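Local coordinates for folylpolyglutamate synthase protein FOLC (Mycobacterium tuberculosis, PDB 2VOR) that probably catalyses the ATP-dependent addition of L-glutamate to dihydropteroate, giving dihydrofolate, and the later lengthening of the polyglutamate tail of tetrahydrofolate, at residues S198-D203 with A353-G358; K75-R80 with V333-R338; L382-V387 with S408-D413. All coordinates share one frame; numbering follows the deposited sequence.

Contact 1: residues S198-D203 with A353-G358. With CO (cobalt (II) ion), chain E; ACP (phosphomethylphosphonic acid adenylate ester), chain B.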
loop_
_atom_site.group_PDB
_atom_site.type_symbol
_atom_site.label_atom_id
_atom_site.label_comp_id
_atom_site.label_asym_id
_atom_site.label_seq_id
_atom_site.Cartn_x
_atom_site.Cartn_y
_atom_site.Cartn_z
ATOM N N SER A 198 -5.822 -9.305 -7.438
ATOM C CA SER A 198 -6.501 -10.490 -6.852
ATOM C C SER A 198 -7.693 -10.060 -5.982
ATOM O O SER A 198 -8.132 -8.927 -6.062
ATOM C CB SER A 198 -5.502 -11.434 -6.143
ATOM O OG SER A 198 -5.279 -11.029 -4.827
ATOM N N ILE A 199 -8.269 -10.945 -5.188
ATOM C CA ILE A 199 -9.434 -10.530 -4.372
ATOM C C ILE A 199 -9.018 -9.743 -3.124
ATOM O O ILE A 199 -8.041 -10.101 -2.445
ATOM C CB ILE A 199 -10.326 -11.739 -3.965
ATOM C CG1 ILE A 199 -10.931 -12.423 -5.218
ATOM C CG2 ILE A 199 -11.448 -11.308 -3.007
ATOM C CD1 ILE A 199 -11.547 -11.420 -6.257
ATOM N N ASP A 200 -9.753 -8.667 -2.839
ATOM C CA ASP A 200 -9.549 -7.861 -1.628
ATOM C C ASP A 200 -10.857 -7.458 -0.954
ATOM O O ASP A 200 -11.215 -8.002 0.082
ATOM C CB ASP A 200 -8.777 -6.585 -1.931
ATOM C CG ASP A 200 -8.558 -5.741 -0.673
ATOM O OD1 ASP A 200 -7.940 -6.265 0.281
ATOM O OD2 ASP A 200 -9.059 -4.589 -0.594
ATOM N N HIS A 201 -11.523 -6.467 -1.527
ATOM C CA HIS A 201 -12.862 -6.063 -1.149
ATOM C C HIS A 201 -13.908 -7.041 -1.741
ATOM O O HIS A 201 -13.931 -7.302 -2.920
ATOM C CB HIS A 201 -13.121 -4.631 -1.660
ATOM C CG HIS A 201 -14.514 -4.167 -1.401
ATOM N ND1 HIS A 201 -14.923 -3.726 -0.165
ATOM C CD2 HIS A 201 -15.601 -4.107 -2.205
ATOM C CE1 HIS A 201 -16.203 -3.407 -0.217
ATOM N NE2 HIS A 201 -16.645 -3.656 -1.436
ATOM N N VAL A 202 -14.769 -7.601 -0.925
ATOM C CA VAL A 202 -15.628 -8.700 -1.426
ATOM C C VAL A 202 -17.102 -8.241 -1.591
ATOM O O VAL A 202 -17.729 -7.882 -0.606
ATOM C CB VAL A 202 -15.571 -9.926 -0.469
ATOM C CG1 VAL A 202 -16.501 -11.007 -0.941
ATOM C CG2 VAL A 202 -14.187 -10.484 -0.344
ATOM N N ASP A 203 -17.602 -8.210 -2.836
ATOM C CA ASP A 203 -19.036 -8.003 -3.174
ATOM C C ASP A 203 -19.727 -9.299 -3.584
ATOM O O ASP A 203 -20.930 -9.441 -3.413
ATOM C CB ASP A 203 -19.181 -7.055 -4.375
ATOM C CG ASP A 203 -18.733 -5.643 -4.063
ATOM O OD1 ASP A 203 -18.927 -5.247 -2.924
ATOM O OD2 ASP A 203 -18.155 -4.938 -4.927
ATOM N N ALA A 353 -1.400 -7.138 6.193
ATOM C CA ALA A 353 -2.092 -8.162 5.336
ATOM C C ALA A 353 -3.601 -8.187 5.572
ATOM O O ALA A 353 -4.045 -8.426 6.665
ATOM C CB ALA A 353 -1.514 -9.559 5.572
ATOM N N HIS A 354 -4.389 -7.907 4.550
ATOM C CA HIS A 354 -5.825 -7.821 4.727
ATOM C C HIS A 354 -6.605 -8.508 3.609
ATOM O O HIS A 354 -7.765 -8.225 3.391
ATOM C CB HIS A 354 -6.294 -6.384 4.922
ATOM C CG HIS A 354 -5.892 -5.431 3.837
ATOM N ND1 HIS A 354 -6.559 -5.343 2.625
ATOM C CD2 HIS A 354 -4.953 -4.451 3.821
ATOM C CE1 HIS A 354 -6.018 -4.384 1.895
ATOM N NE2 HIS A 354 -5.024 -3.849 2.588
ATOM N N ASN A 355 -5.960 -9.387 2.889
ATOM C CA ASN A 355 -6.663 -10.139 1.852
ATOM C C ASN A 355 -5.947 -11.470 1.806
ATOM O O ASN A 355 -4.898 -11.589 2.434
ATOM C CB ASN A 355 -6.685 -9.342 0.523
ATOM C CG ASN A 355 -5.323 -9.310 -0.176
ATOM O OD1 ASN A 355 -4.335 -9.738 0.361
ATOM N ND2 ASN A 355 -5.311 -8.892 -1.385
ATOM N N PRO A 356 -6.493 -12.474 1.122
ATOM C CA PRO A 356 -5.829 -13.797 1.153
ATOM C C PRO A 356 -4.465 -13.914 0.462
ATOM O O PRO A 356 -3.600 -14.625 0.940
ATOM C CB PRO A 356 -6.840 -14.735 0.476
ATOM C CG PRO A 356 -8.197 -14.041 0.632
ATOM C CD PRO A 356 -7.805 -12.536 0.456
ATOM N N ALA A 357 -4.282 -13.249 -0.665
ATOM C CA ALA A 357 -2.993 -13.216 -1.321
ATOM C C ALA A 357 -1.955 -12.562 -0.386
ATOM O O ALA A 357 -0.849 -13.056 -0.251
ATOM C CB ALA A 357 -3.112 -12.448 -2.637
ATOM N N GLY A 358 -2.315 -11.474 0.289
ATOM C CA GLY A 358 -1.411 -10.782 1.263
ATOM C C GLY A 358 -1.102 -11.661 2.482
ATOM O O GLY A 358 0.020 -11.769 2.928
HETATM CO CO CO E . -18.837 -3.224 -1.804
HETATM P PG ACP B . -2.944 -1.303 1.410
HETATM O O1G ACP B . -1.662 -0.037 1.243
HETATM O O2G ACP B . -4.434 -0.876 1.406
HETATM O O3G ACP B . -2.543 -2.093 2.622
HETATM P PB ACP B . -1.422 -2.084 -1.085
HETATM O O1B ACP B . -1.842 -2.563 -2.416
HETATM O O2B ACP B . -1.066 -0.651 -1.155
HETATM C C3B ACP B . -3.053 -2.115 -0.220
HETATM P PA ACP B . 0.919 -2.571 0.270
HETATM O O1A ACP B . 0.490 -1.972 1.659
HETATM O O2A ACP B . 2.371 -2.896 0.006
HETATM O O3A ACP B . -0.394 -3.148 -0.562
HETATM O "O5'" ACP B . 0.891 -4.116 1.041
HETATM C "C5'" ACP B . -0.243 -4.660 1.870
HETATM C "C4'" ACP B . 0.026 -6.069 2.362
HETATM O "O4'" ACP B . 0.035 -6.837 1.136
HETATM C "C3'" ACP B . 1.469 -6.189 2.847
HETATM O "O3'" ACP B . 1.582 -6.028 4.253
HETATM C "C2'" ACP B . 1.895 -7.602 2.464
HETATM O "O2'" ACP B . 1.387 -8.569 3.388
HETATM C "C1'" ACP B . 1.116 -7.833 1.201
HETATM N N9 ACP B . 1.797 -7.598 -0.116
HETATM C C8 ACP B . 2.489 -6.496 -0.543
HETATM N N7 ACP B . 2.890 -6.669 -1.815
HETATM C C5 ACP B . 2.477 -7.901 -2.175
HETATM C C6 ACP B . 2.574 -8.630 -3.344
HETATM N N6 ACP B . 3.210 -8.141 -4.408
HETATM N N1 ACP B . 1.980 -9.832 -3.375
HETATM C C2 ACP B . 1.367 -10.363 -2.333
HETATM N N3 ACP B . 1.252 -9.702 -1.194
HETATM C C4 ACP B . 1.771 -8.477 -1.116
HETATM O O HOH W 1 -6.619 -12.057 -2.516
HETATM O O HOH W 2 -18.560 -2.564 -3.529
HETATM O O HOH W 3 -18.548 -4.409 -0.021
HETATM O O HOH W 4 -19.240 -1.728 -0.037
#

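Contact 2: residues K75-R80 with V333-R338. With CO (cobalt (II) ion), chain D; ACP (phosphomethylphosphonic acid adenylate ester), chain B.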
loop_
_atom_site.group_PDB
_atom_site.type_symbol
_atom_site.label_atom_id
_atom_site.label_comp_id
_atom_site.label_asym_id
_atom_site.label_seq_id
_atom_site.Cartn_x
_atom_site.Cartn_y
_atom_site.Cartn_z
ATOM N N LYS A 75 0.725 -1.936 -3.842
ATOM C CA LYS A 75 0.781 -0.617 -4.429
ATOM C C LYS A 75 1.590 0.360 -3.600
ATOM O O LYS A 75 2.320 1.236 -4.141
ATOM C CB LYS A 75 -0.600 0.020 -4.716
ATOM C CG LYS A 75 -1.670 -0.827 -5.416
ATOM C CD LYS A 75 -2.960 0.093 -5.698
ATOM C CE LYS A 75 -3.751 0.269 -4.362
ATOM N NZ LYS A 75 -3.967 -1.154 -3.754
ATOM N N THR A 76 1.348 0.327 -2.293
ATOM C CA THR A 76 2.065 1.241 -1.352
ATOM C C THR A 76 3.550 1.011 -1.301
ATOM O O THR A 76 4.288 1.920 -1.434
ATOM C CB THR A 76 1.494 1.244 0.092
ATOM O OG1 THR A 76 0.326 2.042 0.062
ATOM C CG2 THR A 76 2.521 1.951 1.077
ATOM N N SER A 77 3.941 -0.235 -1.134
ATOM C CA SER A 77 5.286 -0.626 -1.242
ATOM C C SER A 77 6.023 -0.179 -2.505
ATOM O O SER A 77 7.157 0.277 -2.391
ATOM C CB SER A 77 5.380 -2.113 -1.155
ATOM O OG SER A 77 4.950 -2.484 0.107
ATOM N N VAL A 78 5.428 -0.450 -3.682
ATOM C CA VAL A 78 5.960 -0.090 -4.965
ATOM C C VAL A 78 6.045 1.412 -5.012
ATOM O O VAL A 78 7.079 1.954 -5.485
ATOM C CB VAL A 78 5.084 -0.651 -6.168
ATOM C CG1 VAL A 78 5.531 -0.059 -7.540
ATOM C CG2 VAL A 78 5.119 -2.189 -6.204
ATOM N N ALA A 79 5.011 2.115 -4.535
ATOM C CA ALA A 79 5.094 3.574 -4.554
ATOM C C ALA A 79 6.317 4.126 -3.764
ATOM O O ALA A 79 6.885 5.148 -4.147
ATOM C CB ALA A 79 3.778 4.245 -4.047
ATOM N N ARG A 80 6.664 3.453 -2.654
ATOM C CA ARG A 80 7.727 3.909 -1.765
ATOM C C ARG A 80 9.076 3.584 -2.380
ATOM O O ARG A 80 10.016 4.370 -2.246
ATOM C CB ARG A 80 7.567 3.326 -0.331
ATOM C CG ARG A 80 6.260 3.910 0.402
ATOM C CD ARG A 80 6.021 3.403 1.808
ATOM N NE ARG A 80 7.118 3.847 2.694
ATOM C CZ ARG A 80 7.056 4.949 3.438
ATOM N NH1 ARG A 80 5.967 5.720 3.359
ATOM N NH2 ARG A 80 8.086 5.284 4.213
ATOM N N VAL A 333 14.936 2.215 1.150
ATOM C CA VAL A 333 13.509 1.890 1.219
ATOM C C VAL A 333 13.037 1.506 2.617
ATOM O O VAL A 333 13.689 0.711 3.328
ATOM C CB VAL A 333 13.129 0.649 0.315
ATOM C CG1 VAL A 333 11.673 0.360 0.437
ATOM C CG2 VAL A 333 13.439 0.934 -1.054
ATOM N N THR A 334 11.893 2.095 3.015
ATOM C CA THR A 334 11.154 1.685 4.196
ATOM C C THR A 334 9.722 1.369 3.695
ATOM O O THR A 334 9.242 1.902 2.685
ATOM C CB THR A 334 11.151 2.770 5.311
ATOM O OG1 THR A 334 10.326 3.879 4.906
ATOM C CG2 THR A 334 12.582 3.286 5.671
ATOM N N SER A 335 9.032 0.503 4.419
ATOM C CA SER A 335 7.608 0.251 4.183
ATOM C C SER A 335 6.980 -0.057 5.523
ATOM O O SER A 335 6.839 -1.191 5.892
ATOM C CB SER A 335 7.382 -0.907 3.213
ATOM O OG SER A 335 6.036 -0.883 2.671
ATOM N N PRO A 336 6.676 0.983 6.295
ATOM C CA PRO A 336 6.119 0.848 7.644
ATOM C C PRO A 336 4.851 0.015 7.676
ATOM O O PRO A 336 4.012 0.170 6.803
ATOM C CB PRO A 336 5.830 2.279 8.034
ATOM C CG PRO A 336 6.881 3.048 7.242
ATOM C CD PRO A 336 6.881 2.389 5.906
ATOM N N GLY A 337 4.735 -0.890 8.663
ATOM C CA GLY A 337 3.575 -1.792 8.814
ATOM C C GLY A 337 3.455 -2.874 7.759
ATOM O O GLY A 337 2.432 -3.544 7.670
ATOM N N ARG A 338 4.463 -3.037 6.919
ATOM C CA ARG A 338 4.574 -4.235 6.041
ATOM C C ARG A 338 5.759 -5.099 6.557
ATOM O O ARG A 338 6.960 -4.719 6.424
ATOM C CB ARG A 338 4.781 -3.839 4.556
ATOM C CG ARG A 338 3.485 -3.341 3.850
ATOM C CD ARG A 338 2.984 -2.033 4.549
ATOM N NE ARG A 338 1.904 -1.280 3.878
ATOM C CZ ARG A 338 1.379 -0.112 4.284
ATOM N NH1 ARG A 338 1.839 0.530 5.360
ATOM N NH2 ARG A 338 0.394 0.453 3.599
HETATM CO CO CO D . -1.834 1.149 -0.306
HETATM P PG ACP B . -2.944 -1.303 1.410
HETATM O O1G ACP B . -1.662 -0.037 1.243
HETATM O O2G ACP B . -4.434 -0.876 1.406
HETATM O O3G ACP B . -2.543 -2.093 2.622
HETATM P PB ACP B . -1.422 -2.084 -1.085
HETATM O O1B ACP B . -1.842 -2.563 -2.416
HETATM O O2B ACP B . -1.066 -0.651 -1.155
HETATM C C3B ACP B . -3.053 -2.115 -0.220
HETATM P PA ACP B . 0.919 -2.571 0.270
HETATM O O1A ACP B . 0.490 -1.972 1.659
HETATM O O2A ACP B . 2.371 -2.896 0.006
HETATM O O3A ACP B . -0.394 -3.148 -0.562
HETATM O "O5'" ACP B . 0.891 -4.116 1.041
HETATM C "C5'" ACP B . -0.243 -4.660 1.870
HETATM C "C4'" ACP B . 0.026 -6.069 2.362
HETATM O "O4'" ACP B . 0.035 -6.837 1.136
HETATM C "C3'" ACP B . 1.469 -6.189 2.847
HETATM O "O3'" ACP B . 1.582 -6.028 4.253
HETATM C "C2'" ACP B . 1.895 -7.602 2.464
HETATM O "O2'" ACP B . 1.387 -8.569 3.388
HETATM C "C1'" ACP B . 1.116 -7.833 1.201
HETATM N N9 ACP B . 1.797 -7.598 -0.116
HETATM C C8 ACP B . 2.489 -6.496 -0.543
HETATM N N7 ACP B . 2.890 -6.669 -1.815
HETATM C C5 ACP B . 2.477 -7.901 -2.175
HETATM C C6 ACP B . 2.574 -8.630 -3.344
HETATM N N6 ACP B . 3.210 -8.141 -4.408
HETATM N N1 ACP B . 1.980 -9.832 -3.375
HETATM C C2 ACP B . 1.367 -10.363 -2.333
HETATM N N3 ACP B . 1.252 -9.702 -1.194
HETATM C C4 ACP B . 1.771 -8.477 -1.116
#

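Contact 3: residues L382-V387 with S408-D413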
loop_
_atom_site.group_PDB
_atom_site.type_symbol
_atom_site.label_atom_id
_atom_site.label_comp_id
_atom_site.label_asym_id
_atom_site.label_seq_id
_atom_site.Cartn_x
_atom_site.Cartn_y
_atom_site.Cartn_z
ATOM N N LEU A 382 -11.318 -5.872 8.912
ATOM C CA LEU A 382 -12.488 -5.116 8.511
ATOM C C LEU A 382 -13.554 -6.025 7.836
ATOM O O LEU A 382 -13.224 -7.042 7.214
ATOM C CB LEU A 382 -12.085 -3.947 7.582
ATOM C CG LEU A 382 -10.924 -3.076 8.062
ATOM C CD1 LEU A 382 -10.913 -1.834 7.235
ATOM C CD2 LEU A 382 -10.947 -2.751 9.561
ATOM N N GLY A 383 -14.830 -5.650 7.954
ATOM C CA GLY A 383 -15.954 -6.504 7.491
ATOM C C GLY A 383 -16.125 -6.655 5.977
ATOM O O GLY A 383 -16.903 -7.479 5.522
ATOM N N ASP A 384 -15.429 -5.866 5.168
ATOM C CA ASP A 384 -15.544 -6.053 3.726
ATOM C C ASP A 384 -14.484 -7.000 3.143
ATOM O O ASP A 384 -14.345 -7.089 1.925
ATOM C CB ASP A 384 -15.527 -4.712 2.990
ATOM C CG ASP A 384 -14.222 -3.976 3.188
ATOM O OD1 ASP A 384 -13.749 -4.086 4.335
ATOM O OD2 ASP A 384 -13.651 -3.351 2.232
ATOM N N LYS A 385 -13.747 -7.709 3.999
ATOM C CA LYS A 385 -12.610 -8.486 3.506
ATOM C C LYS A 385 -13.035 -9.904 3.359
ATOM O O LYS A 385 -14.067 -10.292 3.937
ATOM C CB LYS A 385 -11.380 -8.446 4.434
ATOM C CG LYS A 385 -10.617 -7.146 4.472
ATOM C CD LYS A 385 -10.960 -6.216 3.333
ATOM C CE LYS A 385 -10.084 -4.943 3.429
ATOM N NZ LYS A 385 -10.318 -3.964 2.366
ATOM N N ASP A 386 -12.250 -10.692 2.605
ATOM C CA ASP A 386 -12.399 -12.188 2.606
ATOM C C ASP A 386 -11.792 -12.728 3.923
ATOM O O ASP A 386 -10.657 -13.199 3.978
ATOM C CB ASP A 386 -11.736 -12.804 1.354
ATOM C CG ASP A 386 -11.967 -14.296 1.228
ATOM O OD1 ASP A 386 -12.458 -14.932 2.199
ATOM O OD2 ASP A 386 -11.658 -14.844 0.129
ATOM N N VAL A 387 -12.548 -12.577 5.000
ATOM C CA VAL A 387 -12.060 -12.950 6.330
ATOM C C VAL A 387 -11.579 -14.403 6.427
ATOM O O VAL A 387 -10.525 -14.690 7.005
ATOM C CB VAL A 387 -13.164 -12.685 7.367
ATOM C CG1 VAL A 387 -12.770 -13.245 8.742
ATOM C CG2 VAL A 387 -13.452 -11.167 7.345
ATOM N N SER A 408 -11.411 0.672 14.533
ATOM C CA SER A 408 -12.152 1.216 13.385
ATOM C C SER A 408 -13.672 0.905 13.456
ATOM O O SER A 408 -14.066 -0.201 13.828
ATOM C CB SER A 408 -11.535 0.687 12.068
ATOM O OG SER A 408 -12.465 0.616 10.998
ATOM N N PRO A 409 -14.525 1.881 13.072
ATOM C CA PRO A 409 -15.983 1.636 13.001
ATOM C C PRO A 409 -16.385 0.597 11.930
ATOM O O PRO A 409 -17.495 0.094 11.948
ATOM C CB PRO A 409 -16.549 3.014 12.625
ATOM C CG PRO A 409 -15.433 3.667 11.870
ATOM C CD PRO A 409 -14.181 3.241 12.618
ATOM N N ARG A 410 -15.465 0.272 11.030
ATOM C CA ARG A 410 -15.684 -0.681 9.943
ATOM C C ARG A 410 -15.102 -2.048 10.326
ATOM O O ARG A 410 -15.141 -2.999 9.526
ATOM C CB ARG A 410 -14.993 -0.179 8.659
ATOM C CG ARG A 410 -15.668 0.948 7.874
ATOM C CD ARG A 410 -14.802 1.339 6.664
ATOM N NE ARG A 410 -14.311 0.156 5.918
ATOM C CZ ARG A 410 -13.263 0.143 5.074
ATOM N NH1 ARG A 410 -12.905 -0.984 4.456
ATOM N NH2 ARG A 410 -12.555 1.246 4.852
ATOM N N ALA A 411 -14.548 -2.156 11.535
ATOM C CA ALA A 411 -14.013 -3.445 11.974
ATOM C C ALA A 411 -15.074 -4.497 12.256
ATOM O O ALA A 411 -16.206 -4.218 12.668
ATOM C CB ALA A 411 -13.082 -3.302 13.158
ATOM N N LEU A 412 -14.691 -5.728 12.016
ATOM C CA LEU A 412 -15.460 -6.889 12.421
ATOM C C LEU A 412 -15.476 -6.999 13.941
ATOM O O LEU A 412 -14.443 -6.842 14.600
ATOM C CB LEU A 412 -14.793 -8.108 11.824
ATOM C CG LEU A 412 -15.491 -9.408 11.473
ATOM C CD1 LEU A 412 -16.685 -9.196 10.565
ATOM C CD2 LEU A 412 -14.444 -10.288 10.791
ATOM N N ASP A 413 -16.655 -7.272 14.507
ATOM C CA ASP A 413 -16.793 -7.406 15.957
ATOM C C ASP A 413 -16.055 -8.676 16.465
ATOM O O ASP A 413 -15.934 -9.664 15.757
ATOM C CB ASP A 413 -18.288 -7.393 16.355
ATOM C CG ASP A 413 -19.155 -8.172 15.347
ATOM O OD1 ASP A 413 -18.899 -8.038 14.104
ATOM O OD2 ASP A 413 -20.073 -8.921 15.789
#

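Contact 1: residues S198-D203 with A353-G358
The H354 ring is approached at two points of its edge: D200 OD1 lies near the ring plane beside ND1, and the terminal phosphate of the ATP analogue ACP lies in that plane beside NE2. This is the domain interface of a Mur ligase fold, where a loop of the middle domain meets the start of helix 356-369 in the glutamate ligase domain. The D200 carboxylate is turned 63° from the ring, and the bond from H354 ND1 to D200 OD1 (2.9 Å) is weak, bent to 125° at the hydrogen. Farther round the same edge, NE2 bonds weakly to ACP O3G at 3.0 Å. D200 and H354 are both magnesium-binding residues of this enzyme; the cobalt ion of chain E sits instead on H201 NE2, D203 OD1 and three waters.

N355 works at both ends of its amide. Its ND2 gives a weak bond to I199 O (3.2 Å) and a hydrogen bond to N73 OD1 of the nucleotide site, while its OD1 is the N-cap acceptor for G358 N at 2.7 Å. Farther out, S198 OG rests against A357 CB (3.4 Å), and one water bridges S198 OG to A357 N.

Contact 2: residues K75-R80 with V333-R338
T76 and R338 meet at about a right angle, methyl against guanidinium: T76 CG2 lies over one face of the R338 group, toward its rim, 3.6 Å from NH2. The contact joins the P-loop, at the start of helix 75-88, to the type II turn S335-R338, and its tightly packed half is buried around the phosphates of ACP. R338 is bent at chi2 (63°), and its edge faces the nucleotide. NE bonds to ACP O1A at 2.7 Å and NH2 reaches ACP O1G, while NH1 is tied back to P336 O of its own turn (2.6 Å), which fixes the rotation of the guanidinium. S77 OG gives its hydrogen bond to ACP O2A and lies 3.2 Å from S335 OG. K75 grips ACP O1B through both its backbone N and NZ, and T76 OG1 binds the cobalt ion of chain D at 2.4 Å, together with ACP O1G and O2B, E174 OE2 and S98 O.

The outer half, at partly exposed R80 and T334, has fewer partners. R80 holds T334 side-on with two nitrogens, both acceptors near the guanidinium plane: NE, straight at its hydrogen (166°), reaches T334 O from above the carbonyl plane (2.9 Å), and NH2 bonds to T334 OG1 (2.7 Å). P336 CD covers one face of this guanidinium.

The two arginines thus divide the work. R80 clamps the loop between helix 323-331 and strand 340-343 to the P-loop helix, whereas R338 brings a positive group from that loop to the alpha- and gamma-phosphates, where it would be expected to offset their negative charge.

Contact 3: residues L382-V387 with S408-D413
L382 and A411 form a single backbone bridge, closed by a nearly straight hydrogen bond from G383 N to R410 O (3.1 Å, 168° at the hydrogen), with L382 CA making a further CH...O contact to the same oxygen. Each segment turns sharply beside this bridge, in type I turns L382-K385 and S408-A411. The second is also an ST turn, because S408 OG accepts from R410 N.

R410 folds back over the first turn. The bend at chi3 (46°) lays its guanidinium across L382, whose CD1 sits over one face, toward the rim, 3.5 Å from NH1. The other branch of this leucine, L382 CD2, packs on A411 CB at 4.2 Å. At the edge of the R410 guanidinium NH1 makes a weak, salt-bridging hydrogen bond to D384 OD1 at 3.2 Å, the carboxylate standing 73° from the guanidinium plane. D384 is shared further: OD2 takes a hydrogen bond from H201 ND1, its strongest polar partner, and a weaker salt bridge from K385 NZ. K385 NZ in turn pairs with D200 OD2, so the small network on this surface runs down to the metal-binding residues at the domain interface. The nearby positive charges of K385 and R410 are probably tempered by the aspartate between them.

In a separate apolar contact V387 and L412 reach toward each other tip to tip, V387 CG2 lying 3.7 Å from L412 CD2.

The two loops follow adjacent parallel strands, 374-379 and 400-403, of the glutamate ligase domain. Each leads into a helix: D386 caps helix 387-394 through G389 N, D413 precedes helix 414-425, and L417 of that second helix packs against both V387 and L412.

In the fold
Contacts 1 and 2 lie on the same ACP molecule, their centres about 18 Å apart, and their segments alternate along the chain: 75-80, 198-203, 333-338, 353-358. Each pairs a segment from the P-loop half of the enzyme, with its mixed sheet around strands 66-70 and 191-194, with one from the later part that carries the sheet of strands 347-350 and 374-379. Contact 3 follows in loops after strands 374-379 and 400-403 of that second sheet, its centre about 12 Å from that of contact 1, which it touches through D384, on H201 and V202, and through K385, on H354. Contacts 2 and 3, about 23 Å apart between centres, do not touch. The nucleotide site is thus lined from both domains, and contact 3 borders the interface.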